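Local structure of VlsE1 (Borreliella burgdorferi, 1L8W) at residues A[57-63]-A[132-138]; A[110-114]-A[327-331]; A[244-250]-A[264-268]. The protein is a variable surface antigen of the Lyme disease spirochaete and probably serves evasion of the host immune response through antigenic switching. All coordinates share one frame; numbering follows the deposited sequence.

Interaction 1 of 3, residues A[57-63]-A[132-138]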
loop_
_atom_site.group_PDB
_atom_site.type_symbol
_atom_site.label_atom_id
_atom_site.label_comp_id
_atom_site.label_asym_id
_atom_site.label_seq_id
_atom_site.Cartn_x
_atom_site.Cartn_y
_atom_site.Cartn_z
ATOM N N PRO A 57 -6.886 12.116 -4.122
ATOM C CA PRO A 57 -5.435 12.016 -3.944
ATOM C C PRO A 57 -4.764 11.341 -5.137
ATOM O O PRO A 57 -5.328 10.449 -5.781
ATOM C CB PRO A 57 -5.298 11.213 -2.646
ATOM C CG PRO A 57 -6.571 10.426 -2.587
ATOM C CD PRO A 57 -7.602 11.403 -3.051
ATOM N N LYS A 58 -3.549 11.767 -5.428
ATOM C CA LYS A 58 -2.818 11.225 -6.557
ATOM C C LYS A 58 -1.702 10.286 -6.128
ATOM O O LYS A 58 -1.250 10.306 -4.982
ATOM C CB LYS A 58 -2.199 12.367 -7.367
ATOM C CG LYS A 58 -3.157 13.486 -7.728
ATOM C CD LYS A 58 -4.259 12.992 -8.647
ATOM C CE LYS A 58 -4.986 14.170 -9.284
ATOM N NZ LYS A 58 -6.274 13.763 -9.893
ATOM N N LYS A 59 -1.259 9.465 -7.074
ATOM C CA LYS A 59 -0.164 8.555 -6.830
ATOM C C LYS A 59 1.075 9.401 -6.501
ATOM O O LYS A 59 1.996 8.931 -5.848
ATOM C CB LYS A 59 0.093 7.707 -8.071
ATOM C CG LYS A 59 -1.056 6.773 -8.455
ATOM C CD LYS A 59 -0.721 6.039 -9.750
ATOM C CE LYS A 59 -1.840 5.106 -10.221
ATOM N NZ LYS A 59 -2.046 3.935 -9.309
ATOM N N SER A 60 1.093 10.649 -6.964
ATOM C CA SER A 60 2.224 11.535 -6.697
ATOM C C SER A 60 2.202 11.993 -5.229
ATOM O O SER A 60 3.242 12.318 -4.657
ATOM C CB SER A 60 2.191 12.748 -7.642
ATOM O OG SER A 60 1.076 13.579 -7.380
ATOM N N ASP A 61 1.014 12.007 -4.630
ATOM C CA ASP A 61 0.870 12.383 -3.232
ATOM C C ASP A 61 1.565 11.328 -2.369
ATOM O O ASP A 61 2.043 11.629 -1.267
ATOM C CB ASP A 61 -0.607 12.466 -2.833
ATOM C CG ASP A 61 -1.290 13.695 -3.385
ATOM O OD1 ASP A 61 -0.729 14.797 -3.226
ATOM O OD2 ASP A 61 -2.381 13.562 -3.975
ATOM N N VAL A 62 1.627 10.102 -2.886
ATOM C CA VAL A 62 2.262 9.000 -2.180
ATOM C C VAL A 62 3.764 9.252 -2.065
ATOM O O VAL A 62 4.381 8.987 -1.032
ATOM C CB VAL A 62 2.023 7.653 -2.921
ATOM C CG1 VAL A 62 2.759 6.520 -2.208
ATOM C CG2 VAL A 62 0.533 7.362 -2.991
ATOM N N LYS A 63 4.345 9.772 -3.137
ATOM C CA LYS A 63 5.763 10.069 -3.150
ATOM C C LYS A 63 6.011 11.196 -2.161
ATOM O O LYS A 63 6.945 11.139 -1.352
ATOM C CB LYS A 63 6.202 10.484 -4.556
ATOM C CG LYS A 63 7.712 10.634 -4.741
ATOM C CD LYS A 63 8.022 11.112 -6.148
ATOM C CE LYS A 63 9.513 11.202 -6.399
ATOM N NZ LYS A 63 10.146 9.867 -6.392
ATOM N N SER A 132 7.643 5.282 -5.749
ATOM C CA SER A 132 6.366 5.969 -5.903
ATOM C C SER A 132 6.421 6.967 -7.075
ATOM O O SER A 132 6.240 8.178 -6.911
ATOM C CB SER A 132 6.023 6.680 -4.598
ATOM O OG SER A 132 6.066 5.771 -3.513
ATOM N N SER A 133 6.637 6.423 -8.264
ATOM C CA SER A 133 6.772 7.203 -9.487
ATOM C C SER A 133 5.505 7.476 -10.275
ATOM O O SER A 133 5.582 7.963 -11.396
ATOM C CB SER A 133 7.762 6.502 -10.409
ATOM O OG SER A 133 7.405 5.139 -10.541
ATOM N N GLY A 134 4.343 7.174 -9.711
ATOM C CA GLY A 134 3.118 7.403 -10.454
ATOM C C GLY A 134 2.681 8.852 -10.471
ATOM O O GLY A 134 3.146 9.659 -9.660
ATOM N N THR A 135 1.789 9.189 -11.399
ATOM C CA THR A 135 1.286 10.555 -11.483
ATOM C C THR A 135 -0.244 10.578 -11.566
ATOM O O THR A 135 -0.874 11.572 -11.221
ATOM C CB THR A 135 1.894 11.328 -12.698
ATOM O OG1 THR A 135 1.571 10.652 -13.919
ATOM C CG2 THR A 135 3.413 11.427 -12.568
ATOM N N ALA A 136 -0.835 9.468 -12.000
ATOM C CA ALA A 136 -2.287 9.381 -12.121
ATOM C C ALA A 136 -2.978 9.286 -10.765
ATOM O O ALA A 136 -2.340 9.196 -9.719
ATOM C CB ALA A 136 -2.681 8.180 -13.004
ATOM N N ALA A 137 -4.300 9.326 -10.790
ATOM C CA ALA A 137 -5.076 9.227 -9.568
ATOM C C ALA A 137 -4.808 7.876 -8.909
ATOM O O ALA A 137 -4.520 6.885 -9.588
ATOM C CB ALA A 137 -6.562 9.370 -9.891
ATOM N N ILE A 138 -4.877 7.841 -7.586
ATOM C CA ILE A 138 -4.665 6.596 -6.867
ATOM C C ILE A 138 -5.815 5.691 -7.284
ATOM O O ILE A 138 -5.667 4.477 -7.387
ATOM C CB ILE A 138 -4.694 6.831 -5.344
ATOM C CG1 ILE A 138 -3.380 7.469 -4.900
ATOM C CG2 ILE A 138 -4.961 5.528 -4.596
ATOM C CD1 ILE A 138 -3.447 8.059 -3.505
HETATM O O HOH W 1 0.293 13.801 -9.953
#
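The flat peptide group joining Lys58 to Lys59 carries the side chain of Ile138 on one face: CG1 sits above the plane, 3.5 Å from Lys58 C, and CD1 continues over the same face above the carbonyl. At the edge of this peptide, Lys59 N donates to Ala136 O at 2.9 Å. Beyond, Ile138 CD1 reaches the ring of Pro57, 3.8 Å from Pro57 CB, the two side chains crossing at about a right angle, while Val62 CG2 approaches the same methyl. A second bond, from Ile138 N to Pro57 O at 3.2 Å, completes a single antiparallel bridge, with Lys58 and Ala137 as its non-hydrogen-bonded pair. Two loops are thus paired near the start of helix 59-80, and Lys58 N is further held by Asp61 OD2, met on the anti side of the carboxylate; the same oxygen forms a salt bridge with Lys54. Lys59 runs extended past Gly134 and Ala136, its CB 3.7 Å from Gly134 C, and then bends at its last torsion (chi4 -67°), with NZ bonded to the carbonyls of Gly280, Ala282 and Gly285. Nearer the solvent, one water joins Ser60 OG, at 2.7 Å, to Thr135 O. At the far end Lys63 CB packs 3.3 Å from Ser132 O, and Ser132 OG turns back to the Ala128 carbonyl.

Interaction 2 of 3, residues A[110-114]-A[327-331]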
loop_
_atom_site.group_PDB
_atom_site.type_symbol
_atom_site.label_atom_id
_atom_site.label_comp_id
_atom_site.label_asym_id
_atom_site.label_seq_id
_atom_site.Cartn_x
_atom_site.Cartn_y
_atom_site.Cartn_z
ATOM N N ALA A 110 22.824 4.622 23.787
ATOM C CA ALA A 110 21.415 4.661 23.431
ATOM C C ALA A 110 21.194 5.614 22.262
ATOM O O ALA A 110 20.221 5.487 21.527
ATOM C CB ALA A 110 20.590 5.101 24.625
ATOM N N ILE A 111 22.102 6.567 22.094
ATOM C CA ILE A 111 21.996 7.533 21.011
ATOM C C ILE A 111 22.433 6.868 19.703
ATOM O O ILE A 111 21.850 7.111 18.646
ATOM C CB ILE A 111 22.883 8.786 21.291
ATOM C CG1 ILE A 111 22.305 10.018 20.591
ATOM C CG2 ILE A 111 24.307 8.559 20.789
ATOM C CD1 ILE A 111 22.418 10.002 19.083
ATOM N N LYS A 112 23.456 6.022 19.784
ATOM C CA LYS A 112 23.971 5.327 18.613
ATOM C C LYS A 112 22.916 4.380 18.053
ATOM O O LYS A 112 22.671 4.351 16.848
ATOM C CB LYS A 112 25.227 4.536 18.984
ATOM C CG LYS A 112 25.940 3.894 17.803
ATOM C CD LYS A 112 27.103 3.033 18.271
ATOM C CE LYS A 112 27.900 2.483 17.099
ATOM N NZ LYS A 112 28.469 3.578 16.262
ATOM N N GLU A 113 22.295 3.607 18.939
ATOM C CA GLU A 113 21.269 2.651 18.541
ATOM C C GLU A 113 20.042 3.326 17.921
ATOM O O GLU A 113 19.506 2.853 16.920
ATOM C CB GLU A 113 20.845 1.810 19.749
ATOM C CG GLU A 113 20.480 2.626 20.975
ATOM C CD GLU A 113 19.910 1.777 22.099
ATOM O OE1 GLU A 113 20.576 0.802 22.507
ATOM O OE2 GLU A 113 18.793 2.088 22.575
ATOM N N VAL A 114 19.602 4.423 18.522
ATOM C CA VAL A 114 18.450 5.156 18.023
ATOM C C VAL A 114 18.813 5.807 16.692
ATOM O O VAL A 114 17.984 5.896 15.783
ATOM C CB VAL A 114 18.010 6.239 19.034
ATOM C CG1 VAL A 114 16.887 7.079 18.460
ATOM C CG2 VAL A 114 17.556 5.577 20.317
ATOM N N GLY A 327 12.377 4.703 20.992
ATOM C CA GLY A 327 13.812 4.860 20.856
ATOM C C GLY A 327 14.258 6.087 21.628
ATOM O O GLY A 327 15.246 6.052 22.361
ATOM N N LEU A 328 13.520 7.179 21.467
ATOM C CA LEU A 328 13.842 8.415 22.160
ATOM C C LEU A 328 13.583 8.262 23.651
ATOM O O LEU A 328 14.233 8.905 24.472
ATOM C CB LEU A 328 13.015 9.575 21.601
ATOM C CG LEU A 328 13.327 9.994 20.161
ATOM C CD1 LEU A 328 12.482 11.198 19.776
ATOM C CD2 LEU A 328 14.805 10.326 20.043
ATOM N N ARG A 329 12.625 7.408 23.996
ATOM C CA ARG A 329 12.292 7.157 25.395
ATOM C C ARG A 329 13.407 6.332 26.017
ATOM O O ARG A 329 13.753 6.511 27.181
ATOM C CB ARG A 329 10.985 6.381 25.504
ATOM C CG ARG A 329 10.602 6.047 26.930
ATOM C CD ARG A 329 9.495 5.014 26.984
ATOM N NE ARG A 329 9.150 4.675 28.361
ATOM C CZ ARG A 329 10.010 4.182 29.247
ATOM N NH1 ARG A 329 11.274 3.965 28.900
ATOM N NH2 ARG A 329 9.608 3.907 30.482
ATOM N N LYS A 330 13.957 5.425 25.216
ATOM C CA LYS A 330 15.038 4.543 25.637
ATOM C C LYS A 330 16.236 5.370 26.093
ATOM O O LYS A 330 16.837 5.082 27.127
ATOM C CB LYS A 330 15.436 3.634 24.472
ATOM C CG LYS A 330 16.160 2.358 24.863
ATOM C CD LYS A 330 17.551 2.621 25.401
ATOM C CE LYS A 330 18.264 1.317 25.730
ATOM N NZ LYS A 330 17.553 0.527 26.776
ATOM N N VAL A 331 16.591 6.391 25.318
ATOM C CA VAL A 331 17.712 7.248 25.685
ATOM C C VAL A 331 17.285 8.109 26.872
ATOM O O VAL A 331 18.108 8.504 27.696
ATOM C CB VAL A 331 18.141 8.175 24.518
ATOM C CG1 VAL A 331 18.522 7.348 23.301
ATOM C CG2 VAL A 331 17.021 9.135 24.171
#
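Ala110 meets Val331 and Val114 meets Gly327 across an antiparallel pair of helices, part of the long helical bundle of this lipoprotein; the short segments 110-114 and 327-331 run at 172° with their axes 9.1 Å apart. No hydrogen bond crosses between them; the contact is made largely by side-chain carbons, and how the two valines are turned decides which methyl meets what. Val331 as modelled sets CG1 opposite its own carbonyl carbon and next to its backbone N, which sends that methyl towards the other helix. There it lies against Ala110 CB at 3.3 Å and against Ala110 O as well, but the turn of this valine, and with it the exact closeness, is doubtful, because its other methyl, CG2, sits too near Leu328 O. Val114 has CG1 anti to the backbone N (chi1 175°), and its two methyls divide the work. CG2 fits against the main chain of Gly327, 3.1 Å from Gly327 O, and also faces Val331 CG1. CG1 instead meets Leu328 CD2, the leucine lying crosswise to the valine. Leu80 of helix 59-80 closes over this side, touching Ile111, Val114 and Leu328, which makes the pair two members of a three-helix cluster.

On the exposed flank Glu113 takes the unusual rotamer with CG lodged between the backbone N and the carbonyl carbon (chi1 51°), then runs extended to Lys330. The lysine bends at its second and fourth torsions, which carries its aliphatic part across the carboxylate rather than bringing the charges together. Their opposite charges may still attract weakly, although NZ of Lys330 stays 4.7 Å from OE2 of Glu113. What OE2 of Glu113 touches is carbon: CD of Lys330, at 3.1 Å.

Interaction 3 of 3, residues A[244-250]-A[264-268]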
loop_
_atom_site.group_PDB
_atom_site.type_symbol
_atom_site.label_atom_id
_atom_site.label_comp_id
_atom_site.label_asym_id
_atom_site.label_seq_id
_atom_site.Cartn_x
_atom_site.Cartn_y
_atom_site.Cartn_z
ATOM N N ALA A 244 -3.009 -15.308 -9.778
ATOM C CA ALA A 244 -2.194 -14.630 -8.767
ATOM C C ALA A 244 -2.272 -15.316 -7.400
ATOM O O ALA A 244 -3.352 -15.713 -6.960
ATOM C CB ALA A 244 -2.629 -13.168 -8.642
ATOM N N LYS A 245 -1.127 -15.443 -6.733
ATOM C CA LYS A 245 -1.073 -16.074 -5.414
ATOM C C LYS A 245 -0.634 -15.125 -4.293
ATOM O O LYS A 245 -0.611 -15.508 -3.114
ATOM C CB LYS A 245 -0.151 -17.302 -5.448
ATOM C CG LYS A 245 -0.723 -18.503 -6.224
ATOM C CD LYS A 245 0.240 -19.682 -6.230
ATOM C CE LYS A 245 -0.355 -20.900 -6.932
ATOM N NZ LYS A 245 -1.550 -21.441 -6.224
ATOM N N ASN A 246 -0.277 -13.894 -4.654
ATOM C CA ASN A 246 0.127 -12.899 -3.668
ATOM C C ASN A 246 -0.322 -11.520 -4.153
ATOM O O ASN A 246 -0.486 -11.304 -5.351
ATOM C CB ASN A 246 1.647 -12.952 -3.447
ATOM C CG ASN A 246 2.440 -12.598 -4.698
ATOM O OD1 ASN A 246 2.479 -11.440 -5.115
ATOM N ND2 ASN A 246 3.076 -13.597 -5.299
ATOM N N PRO A 247 -0.538 -10.566 -3.231
ATOM C CA PRO A 247 -0.978 -9.237 -3.672
ATOM C C PRO A 247 -0.067 -8.487 -4.668
ATOM O O PRO A 247 -0.556 -7.676 -5.468
ATOM C CB PRO A 247 -1.203 -8.484 -2.352
ATOM C CG PRO A 247 -0.351 -9.195 -1.369
ATOM C CD PRO A 247 -0.452 -10.643 -1.761
ATOM N N ILE A 248 1.239 -8.757 -4.631
ATOM C CA ILE A 248 2.175 -8.117 -5.559
ATOM C C ILE A 248 1.926 -8.615 -6.989
ATOM O O ILE A 248 1.845 -7.823 -7.929
ATOM C CB ILE A 248 3.654 -8.389 -5.151
ATOM C CG1 ILE A 248 3.974 -7.646 -3.848
ATOM C CG2 ILE A 248 4.614 -7.952 -6.260
ATOM C CD1 ILE A 248 5.385 -7.859 -3.352
ATOM N N ALA A 249 1.776 -9.923 -7.147
ATOM C CA ALA A 249 1.521 -10.508 -8.458
ATOM C C ALA A 249 0.160 -10.070 -9.001
ATOM O O ALA A 249 -0.020 -9.907 -10.218
ATOM C CB ALA A 249 1.573 -12.024 -8.365
ATOM N N ALA A 250 -0.797 -9.888 -8.096
ATOM C CA ALA A 250 -2.144 -9.478 -8.482
ATOM C C ALA A 250 -2.173 -8.011 -8.876
ATOM O O ALA A 250 -2.834 -7.647 -9.850
ATOM C CB ALA A 250 -3.142 -9.745 -7.330
ATOM N N ASP A 264 -6.628 -19.605 -3.722
ATOM C CA ASP A 264 -7.005 -19.532 -2.316
ATOM C C ASP A 264 -6.134 -18.541 -1.559
ATOM O O ASP A 264 -6.571 -17.962 -0.570
ATOM C CB ASP A 264 -6.903 -20.913 -1.656
ATOM C CG ASP A 264 -7.998 -21.865 -2.110
ATOM O OD1 ASP A 264 -9.191 -21.544 -1.925
ATOM O OD2 ASP A 264 -7.666 -22.942 -2.650
ATOM N N GLU A 265 -4.901 -18.349 -2.024
ATOM C CA GLU A 265 -3.985 -17.414 -1.379
ATOM C C GLU A 265 -4.538 -15.996 -1.442
ATOM O O GLU A 265 -4.276 -15.185 -0.559
ATOM C CB GLU A 265 -2.602 -17.471 -2.033
ATOM C CG GLU A 265 -1.841 -18.765 -1.755
ATOM C CD GLU A 265 -2.118 -19.842 -2.777
ATOM O OE1 GLU A 265 -3.241 -19.869 -3.326
ATOM O OE2 GLU A 265 -1.209 -20.669 -3.022
HETATM N N MSE A 266 -5.282 -15.696 -2.503
HETATM C CA MSE A 266 -5.910 -14.390 -2.649
HETATM C C MSE A 266 -7.326 -14.582 -2.082
HETATM O O MSE A 266 -7.491 -15.245 -1.059
HETATM C CB MSE A 266 -5.950 -13.963 -4.126
HETATM C CG MSE A 266 -4.608 -13.452 -4.694
HETATM SE SE MSE A 266 -3.880 -11.804 -3.874
HETATM C CE MSE A 266 -2.909 -12.640 -2.440
ATOM N N LYS A 267 -8.341 -14.027 -2.731
ATOM C CA LYS A 267 -9.724 -14.178 -2.253
ATOM C C LYS A 267 -9.969 -13.595 -0.859
ATOM O O LYS A 267 -11.025 -13.029 -0.595
ATOM C CB LYS A 267 -10.140 -15.656 -2.260
ATOM C CG LYS A 267 -10.385 -16.234 -3.644
ATOM C CD LYS A 267 -10.967 -17.642 -3.566
ATOM C CE LYS A 267 -11.415 -18.117 -4.946
ATOM N NZ LYS A 267 -11.975 -19.498 -4.937
ATOM N N LYS A 268 -8.996 -13.745 0.034
ATOM C CA LYS A 268 -9.109 -13.206 1.385
ATOM C C LYS A 268 -9.062 -11.677 1.350
ATOM O O LYS A 268 -8.376 -11.082 0.517
ATOM C CB LYS A 268 -7.987 -13.755 2.259
ATOM C CG LYS A 268 -8.207 -15.189 2.684
ATOM C CD LYS A 268 -7.014 -15.732 3.443
ATOM C CE LYS A 268 -5.947 -16.235 2.493
ATOM N NZ LYS A 268 -5.502 -15.191 1.538
#
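Lys245 NZ is gripped by two acceptors: OE2 of Glu265, in a salt bridge that is weak as a hydrogen bond at 3.3 Å, and OE1 of Gln263. The lysine chain runs extended before bending at its end (chi4 -64°), and its CG and CD pass obliquely by the carboxylate of Glu265, CD being the nearer of the two to OE2; the glutamate chain bends at chi2 to meet them. Nearer the backbone, Glu265 CB rests only 3.0 Å from Lys245 O.

The buried half of the contact belongs to Met266, a selenomethionine. Bends at both chi2 and chi3 curl its chain so that SE hangs over one face of the peptide between Asn246 and Pro247, 3.6 Å from Asn246 C. Its methyl then presses on the proline ring, with CE 3.2 Å from Pro247 CD, a tight carbon pair. Ala250 CB, one turn further on, meets SE at 4.1 Å, while Met266 CG sits 3.4 Å from Ala244 O. Gln271 and Ala274 of helix 269-281 cover other parts of this cluster.

The peptide that Met266 covers also opens helix 247-252: Asn246 OD1 accepts from Ala249 N at 2.6 Å, ND2 holds the Glu235 carbonyl, and Pro247 follows directly, a classic asparagine N-cap with proline in the first helical turn.

From the N terminus, residues 57-63 open the first loop, which runs through helices 59-80 and 106-131 before interaction 1 closes it at 132-138. Interaction 2 starts at 110-114, inside that loop, and ends at 327-331, so the two cross: helix 106-131 is tied to the final helix 294-333 at one end, while the loop after it returns to the start of helix 59-80. Their centres are 34 Å apart. Interaction 3, a short closure of 13 intervening residues, follows interaction 1 and falls wholly within the span of interaction 2. It joins the start of helix 247-252 to the approach to helix 269-281, on the opposite side of the chain's centre from interaction 1.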